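Local structure of DegT/DnrJ/EryC1/StrS aminotransferase (Brucella abortus 2308, 4QGR) at residues A171-G176 / A294-S299; I259-M264 / G290-W295; E265-I270 / L356-Y361. The protein probably acts as a pyridoxal-phosphate-dependent aminotransferase of the DegT/DnrJ/EryC1/StrS family, using its bound cofactor to move amino groups between substrates. All coordinates share one frame; numbering follows the deposited sequence.

Interaction 1. Residues A171-G176 / A294-S299. With PLP (pyridoxal-5'-phosphate), chain E.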
loop_
_atom_site.group_PDB
_atom_site.type_symbol
_atom_site.label_atom_id
_atom_site.label_comp_id
_atom_site.label_asym_id
_atom_site.label_seq_id
_atom_site.Cartn_x
_atom_site.Cartn_y
_atom_site.Cartn_z
ATOM N N ALA A 171 1.195 13.028 11.602
ATOM C CA ALA A 171 0.372 14.150 11.180
ATOM C C ALA A 171 -0.747 13.651 10.225
ATOM O O ALA A 171 -1.248 14.411 9.369
ATOM C CB ALA A 171 1.247 15.190 10.511
ATOM N N ALA A 172 -1.196 12.403 10.410
ATOM C CA ALA A 172 -2.305 11.856 9.634
ATOM C C ALA A 172 -3.470 12.815 9.666
ATOM O O ALA A 172 -4.189 12.949 8.664
ATOM C CB ALA A 172 -2.747 10.512 10.185
ATOM N N GLN A 173 -3.705 13.455 10.800
ATOM C CA GLN A 173 -4.940 14.200 10.984
ATOM C C GLN A 173 -4.724 15.676 10.992
ATOM O O GLN A 173 -5.673 16.428 11.264
ATOM C CB GLN A 173 -5.609 13.782 12.300
ATOM C CG GLN A 173 -6.126 12.353 12.289
ATOM C CD GLN A 173 -6.737 11.904 13.616
ATOM O OE1 GLN A 173 -7.312 12.690 14.379
ATOM N NE2 GLN A 173 -6.635 10.628 13.880
ATOM N N SER A 174 -3.499 16.146 10.723
ATOM C CA SER A 174 -3.204 17.546 11.049
ATOM C C SER A 174 -2.642 18.392 9.906
ATOM O O SER A 174 -2.103 19.452 10.156
ATOM C CB SER A 174 -2.227 17.605 12.206
ATOM O OG SER A 174 -1.043 16.918 11.890
ATOM N N ILE A 175 -2.773 17.965 8.655
ATOM C CA ILE A 175 -2.318 18.845 7.541
ATOM C C ILE A 175 -3.208 20.096 7.462
ATOM O O ILE A 175 -4.432 19.990 7.389
ATOM C CB ILE A 175 -2.172 18.077 6.207
ATOM C CG1 ILE A 175 -1.141 16.959 6.349
ATOM C CG2 ILE A 175 -1.775 19.032 5.068
ATOM C CD1 ILE A 175 0.233 17.390 6.789
ATOM N N GLY A 176 -2.588 21.282 7.544
ATOM C CA GLY A 176 -3.309 22.537 7.688
ATOM C C GLY A 176 -3.181 23.117 9.048
ATOM O O GLY A 176 -3.378 24.326 9.219
ATOM N N ALA A 294 -6.038 21.456 12.457
ATOM C CA ALA A 294 -6.677 21.022 11.240
ATOM C C ALA A 294 -8.125 20.574 11.480
ATOM O O ALA A 294 -8.874 20.465 10.520
ATOM C CB ALA A 294 -5.907 19.907 10.586
ATOM N N TRP A 295 -8.536 20.384 12.747
ATOM C CA TRP A 295 -9.921 19.927 13.045
ATOM C C TRP A 295 -10.323 18.741 12.195
ATOM O O TRP A 295 -11.421 18.708 11.650
ATOM C CB TRP A 295 -10.932 21.064 12.890
ATOM C CG TRP A 295 -10.643 22.180 13.896
ATOM C CD1 TRP A 295 -10.146 23.414 13.626
ATOM C CD2 TRP A 295 -10.796 22.100 15.295
ATOM N NE1 TRP A 295 -9.990 24.130 14.785
ATOM C CE2 TRP A 295 -10.389 23.332 15.831
ATOM C CE3 TRP A 295 -11.301 21.123 16.163
ATOM C CZ2 TRP A 295 -10.430 23.604 17.188
ATOM C CZ3 TRP A 295 -11.300 21.396 17.544
ATOM C CH2 TRP A 295 -10.892 22.621 18.030
ATOM N N ALA A 296 -9.467 17.732 12.118
ATOM C CA ALA A 296 -9.879 16.479 11.539
ATOM C C ALA A 296 -11.141 15.974 12.202
ATOM O O ALA A 296 -11.999 15.369 11.551
ATOM C CB ALA A 296 -8.770 15.475 11.668
ATOM N N GLN A 297 -11.251 16.199 13.515
ATOM C CA GLN A 297 -12.482 15.959 14.264
ATOM C C GLN A 297 -12.666 17.099 15.268
ATOM O O GLN A 297 -11.670 17.690 15.754
ATOM C CB GLN A 297 -12.441 14.635 15.076
ATOM C CG GLN A 297 -12.094 13.420 14.222
ATOM C CD GLN A 297 -13.135 13.026 13.219
ATOM O OE1 GLN A 297 -14.292 13.424 13.335
ATOM N NE2 GLN A 297 -12.736 12.170 12.235
ATOM N N TYR A 298 -13.923 17.340 15.631
ATOM C CA TYR A 298 -14.296 18.323 16.649
ATOM C C TYR A 298 -14.847 17.492 17.802
ATOM O O TYR A 298 -15.952 16.953 17.721
ATOM C CB TYR A 298 -15.316 19.322 16.139
ATOM C CG TYR A 298 -15.679 20.313 17.241
ATOM C CD1 TYR A 298 -16.703 20.023 18.151
ATOM C CD2 TYR A 298 -14.920 21.430 17.458
ATOM C CE1 TYR A 298 -17.002 20.904 19.211
ATOM C CE2 TYR A 298 -15.205 22.308 18.523
ATOM C CZ TYR A 298 -16.228 22.015 19.403
ATOM O OH TYR A 298 -16.535 22.871 20.453
ATOM N N SER A 299 -14.022 17.311 18.833
ATOM C CA SER A 299 -14.284 16.351 19.880
ATOM C C SER A 299 -14.556 17.020 21.230
ATOM O O SER A 299 -13.683 17.739 21.761
ATOM C CB SER A 299 -13.110 15.395 20.001
ATOM O OG SER A 299 -12.933 14.618 18.801
HETATM N N1 PLP E . -2.280 7.710 11.989
HETATM C C2 PLP E . -3.407 8.300 12.427
HETATM C C2A PLP E . -3.414 9.194 13.644
HETATM C C3 PLP E . -4.649 8.128 11.623
HETATM O O3 PLP E . -5.752 8.751 12.020
HETATM C C4 PLP E . -4.615 7.193 10.467
HETATM C C4A PLP E . -5.697 6.919 9.496
HETATM O O4A PLP E . -6.454 7.783 9.102
HETATM C C5 PLP E . -3.314 6.607 10.118
HETATM C C6 PLP E . -2.206 6.906 10.915
HETATM C C5A PLP E . -3.183 5.667 8.940
HETATM O O4P PLP E . -3.401 6.332 7.687
HETATM P P PLP E . -4.043 5.538 6.445
HETATM O O1P PLP E . -3.806 6.395 5.204
HETATM O O2P PLP E . -3.431 4.162 6.402
HETATM O O3P PLP E . -5.531 5.525 6.830
#

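Interaction 2. Residues I259-M264 / G290-W295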
loop_
_atom_site.group_PDB
_atom_site.type_symbol
_atom_site.label_atom_id
_atom_site.label_comp_id
_atom_site.label_asym_id
_atom_site.label_seq_id
_atom_site.Cartn_x
_atom_site.Cartn_y
_atom_site.Cartn_z
ATOM N N ILE A 259 -7.482 24.681 -2.366
ATOM C CA ILE A 259 -8.515 25.225 -1.493
ATOM C C ILE A 259 -8.337 24.936 -0.013
ATOM O O ILE A 259 -9.164 25.372 0.823
ATOM C CB ILE A 259 -9.952 24.782 -1.909
ATOM C CG1 ILE A 259 -10.162 23.283 -1.747
ATOM C CG2 ILE A 259 -10.293 25.242 -3.338
ATOM C CD1 ILE A 259 -11.574 22.850 -2.025
ATOM N N LEU A 260 -7.256 24.240 0.340
ATOM C CA LEU A 260 -7.037 23.819 1.727
ATOM C C LEU A 260 -6.917 25.013 2.680
ATOM O O LEU A 260 -7.524 25.025 3.758
ATOM C CB LEU A 260 -5.786 22.925 1.822
ATOM C CG LEU A 260 -5.398 22.412 3.203
ATOM C CD1 LEU A 260 -6.508 21.555 3.789
ATOM C CD2 LEU A 260 -4.104 21.620 3.124
ATOM N N GLU A 261 -6.156 26.026 2.309
ATOM C CA GLU A 261 -5.973 27.148 3.226
ATOM C C GLU A 261 -7.279 27.854 3.539
ATOM O O GLU A 261 -7.523 28.162 4.675
ATOM C CB GLU A 261 -4.906 28.134 2.719
ATOM C CG GLU A 261 -4.634 29.278 3.675
ATOM C CD GLU A 261 -3.930 28.905 4.968
ATOM O OE1 GLU A 261 -3.500 27.753 5.146
ATOM O OE2 GLU A 261 -3.829 29.786 5.858
ATOM N N ASP A 262 -8.145 28.067 2.539
ATOM C CA ASP A 262 -9.446 28.708 2.803
ATOM C C ASP A 262 -10.325 27.786 3.692
ATOM O O ASP A 262 -11.010 28.234 4.622
ATOM C CB ASP A 262 -10.142 29.042 1.486
ATOM C CG ASP A 262 -11.384 29.810 1.683
ATOM O OD1 ASP A 262 -11.290 31.027 1.941
ATOM O OD2 ASP A 262 -12.474 29.237 1.544
ATOM N N GLU A 263 -10.292 26.485 3.395
ATOM C CA GLU A 263 -10.968 25.502 4.230
ATOM C C GLU A 263 -10.487 25.500 5.690
ATOM O O GLU A 263 -11.281 25.254 6.591
ATOM C CB GLU A 263 -10.772 24.101 3.664
ATOM C CG GLU A 263 -11.613 23.843 2.426
ATOM C CD GLU A 263 -11.482 22.436 1.894
ATOM O OE1 GLU A 263 -10.475 21.748 2.219
ATOM O OE2 GLU A 263 -12.400 21.971 1.181
ATOM N N MET A 264 -9.179 25.687 5.897
ATOM C CA MET A 264 -8.623 25.851 7.267
ATOM C C MET A 264 -9.162 27.096 7.976
ATOM O O MET A 264 -9.492 27.050 9.178
ATOM C CB MET A 264 -7.091 25.850 7.245
ATOM C CG MET A 264 -6.547 24.456 6.978
ATOM S SD MET A 264 -6.891 23.324 8.342
ATOM C CE MET A 264 -7.298 21.797 7.524
ATOM N N GLY A 290 -1.510 30.637 19.693
ATOM C CA GLY A 290 -0.470 30.295 18.743
ATOM C C GLY A 290 -0.731 29.048 17.896
ATOM O O GLY A 290 0.112 28.680 17.072
ATOM N N ASN A 291 -1.873 28.390 18.092
ATOM C CA ASN A 291 -2.202 27.187 17.344
ATOM C C ASN A 291 -3.354 27.394 16.403
ATOM O O ASN A 291 -4.304 28.120 16.706
ATOM C CB ASN A 291 -2.573 26.007 18.271
ATOM C CG ASN A 291 -1.344 25.382 18.941
ATOM O OD1 ASN A 291 -0.851 24.325 18.560
ATOM N ND2 ASN A 291 -0.829 26.077 19.931
ATOM N N ARG A 292 -3.260 26.722 15.273
ATOM C CA ARG A 292 -4.410 26.397 14.436
ATOM C C ARG A 292 -4.475 24.883 14.327
ATOM O O ARG A 292 -3.470 24.238 14.040
ATOM C CB ARG A 292 -4.277 27.059 13.062
ATOM C CG ARG A 292 -5.528 26.896 12.212
ATOM C CD ARG A 292 -5.389 27.598 10.852
ATOM N NE ARG A 292 -4.542 26.909 9.873
ATOM C CZ ARG A 292 -4.168 27.427 8.693
ATOM N NH1 ARG A 292 -4.568 28.639 8.325
ATOM N NH2 ARG A 292 -3.403 26.719 7.863
ATOM N N SER A 293 -5.642 24.308 14.643
ATOM C CA SER A 293 -5.861 22.880 14.444
ATOM C C SER A 293 -6.392 22.613 13.030
ATOM O O SER A 293 -7.106 23.454 12.443
ATOM C CB SER A 293 -6.898 22.363 15.469
ATOM O OG SER A 293 -7.158 20.981 15.206
ATOM N N ALA A 294 -6.038 21.456 12.457
ATOM C CA ALA A 294 -6.677 21.022 11.240
ATOM C C ALA A 294 -8.125 20.574 11.480
ATOM O O ALA A 294 -8.874 20.465 10.520
ATOM C CB ALA A 294 -5.907 19.907 10.586
ATOM N N TRP A 295 -8.536 20.384 12.747
ATOM C CA TRP A 295 -9.921 19.927 13.045
ATOM C C TRP A 295 -10.323 18.741 12.195
ATOM O O TRP A 295 -11.421 18.708 11.650
ATOM C CB TRP A 295 -10.932 21.064 12.890
ATOM C CG TRP A 295 -10.643 22.180 13.896
ATOM C CD1 TRP A 295 -10.146 23.414 13.626
ATOM C CD2 TRP A 295 -10.796 22.100 15.295
ATOM N NE1 TRP A 295 -9.990 24.130 14.785
ATOM C CE2 TRP A 295 -10.389 23.332 15.831
ATOM C CE3 TRP A 295 -11.301 21.123 16.163
ATOM C CZ2 TRP A 295 -10.430 23.604 17.188
ATOM C CZ3 TRP A 295 -11.300 21.396 17.544
ATOM C CH2 TRP A 295 -10.892 22.621 18.030
HETATM O O HOH W 1 -8.457 25.525 11.341
#

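Interaction 3. Residues E265-I270 / L356-Y361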
loop_
_atom_site.group_PDB
_atom_site.type_symbol
_atom_site.label_atom_id
_atom_site.label_comp_id
_atom_site.label_asym_id
_atom_site.label_seq_id
_atom_site.Cartn_x
_atom_site.Cartn_y
_atom_site.Cartn_z
ATOM N N GLU A 265 -9.336 28.183 7.234
ATOM C CA GLU A 265 -9.983 29.355 7.836
ATOM C C GLU A 265 -11.394 29.012 8.263
ATOM O O GLU A 265 -11.847 29.420 9.350
ATOM C CB GLU A 265 -9.950 30.560 6.875
ATOM C CG GLU A 265 -8.520 30.976 6.543
ATOM C CD GLU A 265 -8.428 31.984 5.394
ATOM O OE1 GLU A 265 -9.479 32.413 4.864
ATOM O OE2 GLU A 265 -7.289 32.355 5.022
ATOM N N ALA A 266 -12.110 28.289 7.404
ATOM C CA ALA A 266 -13.472 27.905 7.686
ATOM C C ALA A 266 -13.558 26.997 8.901
ATOM O O ALA A 266 -14.386 27.189 9.765
ATOM C CB ALA A 266 -14.105 27.214 6.470
ATOM N N ARG A 267 -12.683 26.002 8.957
ATOM C CA ARG A 267 -12.672 25.077 10.092
ATOM C C ARG A 267 -12.434 25.841 11.411
ATOM O O ARG A 267 -13.126 25.608 12.389
ATOM C CB ARG A 267 -11.622 24.010 9.884
ATOM C CG ARG A 267 -11.901 23.008 8.779
ATOM C CD ARG A 267 -10.657 22.191 8.374
ATOM N NE ARG A 267 -10.988 21.148 7.403
ATOM C CZ ARG A 267 -11.545 19.960 7.696
ATOM N NH1 ARG A 267 -11.760 19.596 8.949
ATOM N NH2 ARG A 267 -11.864 19.117 6.725
ATOM N N ASP A 268 -11.495 26.781 11.398
ATOM C CA ASP A 268 -11.172 27.563 12.593
ATOM C C ASP A 268 -12.399 28.334 13.044
ATOM O O ASP A 268 -12.755 28.356 14.252
ATOM C CB ASP A 268 -10.017 28.530 12.290
ATOM C CG ASP A 268 -9.567 29.298 13.518
ATOM O OD1 ASP A 268 -8.847 28.710 14.339
ATOM O OD2 ASP A 268 -9.971 30.474 13.652
ATOM N N ARG A 269 -13.072 28.948 12.073
ATOM C CA ARG A 269 -14.299 29.737 12.354
ATOM C C ARG A 269 -15.401 28.854 12.957
ATOM O O ARG A 269 -16.007 29.183 13.958
ATOM C CB ARG A 269 -14.784 30.444 11.087
ATOM C CG ARG A 269 -16.205 30.943 11.151
ATOM C CD ARG A 269 -16.592 31.592 9.826
ATOM N NE ARG A 269 -16.548 30.688 8.671
ATOM C CZ ARG A 269 -17.457 29.768 8.392
ATOM N NH1 ARG A 269 -18.468 29.525 9.210
ATOM N NH2 ARG A 269 -17.322 29.042 7.305
ATOM N N ILE A 270 -15.607 27.688 12.371
ATOM C CA ILE A 270 -16.625 26.751 12.811
ATOM C C ILE A 270 -16.341 26.198 14.218
ATOM O O ILE A 270 -17.235 26.157 15.076
ATOM C CB ILE A 270 -16.778 25.622 11.752
ATOM C CG1 ILE A 270 -17.392 26.246 10.477
ATOM C CG2 ILE A 270 -17.633 24.483 12.290
ATOM C CD1 ILE A 270 -17.167 25.411 9.218
ATOM N N LEU A 356 -18.316 15.673 16.710
ATOM C CA LEU A 356 -19.505 16.302 16.080
ATOM C C LEU A 356 -19.214 16.594 14.602
ATOM O O LEU A 356 -18.056 16.658 14.199
ATOM C CB LEU A 356 -19.809 17.635 16.777
ATOM C CG LEU A 356 -19.945 17.573 18.291
ATOM C CD1 LEU A 356 -20.315 18.950 18.846
ATOM C CD2 LEU A 356 -21.029 16.544 18.648
ATOM N N PRO A 357 -20.253 16.798 13.781
ATOM C CA PRO A 357 -20.010 17.168 12.409
ATOM C C PRO A 357 -19.016 18.326 12.301
ATOM O O PRO A 357 -19.112 19.306 13.015
ATOM C CB PRO A 357 -21.390 17.576 11.904
ATOM C CG PRO A 357 -22.334 16.726 12.736
ATOM C CD PRO A 357 -21.697 16.716 14.094
ATOM N N MET A 358 -18.024 18.169 11.456
ATOM C CA MET A 358 -16.956 19.141 11.367
ATOM C C MET A 358 -16.361 19.052 9.984
ATOM O O MET A 358 -15.795 18.049 9.631
ATOM C CB MET A 358 -15.879 18.862 12.384
ATOM C CG MET A 358 -14.621 19.729 12.182
ATOM S SD MET A 358 -14.827 21.539 11.993
ATOM C CE MET A 358 -15.363 21.842 13.600
ATOM N N HIS A 359 -16.591 20.088 9.185
ATOM C CA HIS A 359 -16.022 20.202 7.845
ATOM C C HIS A 359 -16.213 21.653 7.396
ATOM O O HIS A 359 -16.978 22.398 8.030
ATOM C CB HIS A 359 -16.673 19.203 6.874
ATOM C CG HIS A 359 -18.162 19.265 6.815
ATOM N ND1 HIS A 359 -18.839 20.131 5.989
ATOM C CD2 HIS A 359 -19.113 18.610 7.519
ATOM C CE1 HIS A 359 -20.132 19.949 6.127
ATOM N NE2 HIS A 359 -20.333 19.038 7.053
ATOM N N PRO A 360 -15.562 22.055 6.291
ATOM C CA PRO A 360 -15.617 23.459 5.918
ATOM C C PRO A 360 -16.976 23.969 5.477
ATOM O O PRO A 360 -17.156 25.192 5.430
ATOM C CB PRO A 360 -14.570 23.561 4.776
ATOM C CG PRO A 360 -13.683 22.356 4.956
ATOM C CD PRO A 360 -14.613 21.304 5.453
ATOM N N TYR A 361 -17.893 23.063 5.129
ATOM C CA TYR A 361 -19.183 23.397 4.508
ATOM C C TYR A 361 -20.398 23.325 5.419
ATOM O O TYR A 361 -21.558 23.403 4.976
ATOM C CB TYR A 361 -19.348 22.542 3.260
ATOM C CG TYR A 361 -18.089 22.640 2.431
ATOM C CD1 TYR A 361 -17.906 23.703 1.572
ATOM C CD2 TYR A 361 -17.043 21.719 2.569
ATOM C CE1 TYR A 361 -16.731 23.863 0.871
ATOM C CE2 TYR A 361 -15.859 21.879 1.863
ATOM C CZ TYR A 361 -15.726 22.947 0.999
ATOM O OH TYR A 361 -14.574 23.189 0.285
HETATM O O HOH W 2 -13.180 17.040 9.547
HETATM O O HOH W 3 -19.202 26.812 6.473
#

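Interaction 1. Residues A171-G176 / A294-S299
Gln-173 and Ser-174 meet Ala-294 and Ala-296 in a buried loop-to-loop contact in which two alanine methyls pack against backbone atoms, beside the cofactor site and just beyond the end of central strand 166-170. It illustrates how methyl groups can seat a loop that carries ligand-binding residues. Ala-294 points its CB into the backbone of 173-175, where it lies 3.6 Å from Ser-174 CA and 3.5 Å from Ile-175 O, a buried carbonyl for which the model offers no hydrogen-bond partner. Ala-296 supplies the second methyl: its CB reaches Gln-173 O at 3.3 Å and Gln-173 CB at 3.6 Å. The loop begins with a type I turn, closed by Ser-174 N to Ala-171 O, and at Gly-176 it takes a positive phi that suits glycine.

With its root resting on Ala-296, Gln-173 sends its amide on to the cofactor. CG stands beside the backbone N (chi1 -68°) and the chain then runs straight, so that NE2 donates to the phenolic oxygen, PLP O3, at 2.8 Å in a nearly straight bond (165°). Phe-147 N binds OE1 and Tyr-323 OH meets NE2, so both ends of the amide are held and its rotation should be fixed. Ala-172 serves the same ligand by another means, setting its CB over a face of the pyridine ring, 3.2 Å from PLP C2. The arrangement is that of fold type I PLP enzymes: the loop after strand 166-170 supplies Ala-172 and Gln-173 to a pocket completed by Ser-194 and Thr-67, and by Asn-242 of the second subunit.

Around the contact, strand 190-194 flanks the loop, Ile-175 touching Thr-193. Helix 247-278 receives Ile-175 on Leu-260 and Ala-294 on Met-264, while 294-299 runs on into strand 298-301, paired with strand 353-356.

Interaction 2. Residues I259-M264 / G290-W295
Glu-261 and Met-264, one helical turn apart on helix 247-278, receive Arg-292 and Ala-294 from the end of strand 291-292, the outer strand of a small antiparallel sheet. The contact is a helix-to-strand-end junction with a bidentate salt bridge at its partly exposed side and a methionine in its buried part.

The tight part belongs to Met-264. Its CB sits over the centre of one face of the Arg-292 guanidinium, 3.6 Å from CZ. Bends at chi2 and chi3 then turn the thioether toward the loop, bringing CE to 3.9 Å from Ala-294 CB, and Pro-200 packs against the same side chain.

On the more exposed side the grip is polar. Arg-292 holds Glu-261 end-on, NH1 to OE2 at 2.8 Å and almost straight (176°), NH2 to OE1 at 2.9 Å and more bent (153°). OE2 lies in the guanidinium plane, yet the two flat groups are turned 49° apart, so NH1 approaches OE2 from above the carboxylate plane. Tyr-54 OH also bonds OE1, and Gly-176 O takes a further bond from NH2, so both partners are steadied from outside the pair.

Between the backbones the join is indirect: one water stands 2.8 Å from Met-264 O and 2.7 Å from Ser-293 O. Just beyond it an ST turn bends the chain: Trp-295 N donates to Ser-293 OG at 2.9 Å.

Interaction 3. Residues E265-I270 / L356-Y361
Ala-266 is the first residue of this helical segment to touch Pro-360, and from there the contact follows helix 247-278 along the loop that joins strand 353-356 to helix 364-377. It is a worked case of a helix lying against an irregular chain, where side chains and waters make the join. Ala-266 presents a small surface, its CB 4.1 Å from Pro-360 CB, at the point where the two backbones come nearest.

Arg-267 lies alongside the proline ring, both pointing the same way. Its chain is extended from CG to NE, which lays the guanidinium against the ring, with Pro-360 CD, 3.7 Å from NH2, and His-359 CA over one face. In the plane of the group, a water accepts from NH1 at 3.0 Å and stands beside Met-358 O.

Arg-269, on the exposed side, repeats the device: NH2 donates to a second water, which in turn donates to Pro-360 O at 2.8 Å.

Ile-270 turns its two branches to different partners. CG2, anti to the backbone N, meets Met-358 CE at 3.7 Å as the two side chains slide past each other in opposite directions, and CD1 presses close to His-359 O, at 3.2 Å. Met-358 is folded at chi2 and chi3, which curls its methyl back toward the isoleucine.

Both arginines therefore reach the loop through water, and Arg-267 also through one face of its guanidinium. Each water gives an arginine N-H its acceptor beside a loop carbonyl, while the close fit rests on Arg-267, Ile-270, Met-358 and Pro-360.

After most of the central sheet's strands, the chain reaches 171-176 beside the cofactor, then strand 190-194, and later helix 247-278, whose consecutive stretches 259-264 and 265-270 open interactions 2 and 3. The return at 290-295 closes interaction 2, a short loop of 25 residues, and the overlapping 294-299 closes the much longer loop of interaction 1; interaction 2 thus falls within the span of interaction 1, and they share Ala-294 and Trp-295. Interaction 3 closes last, at 356-361, and so crosses both. Together the contacts tie the cofactor loop, the small antiparallel sheet and the loop before helix 364-377 to one long helix. Glu-263 OE2 meeting Tyr-361 OH joins interactions 2 and 3 directly.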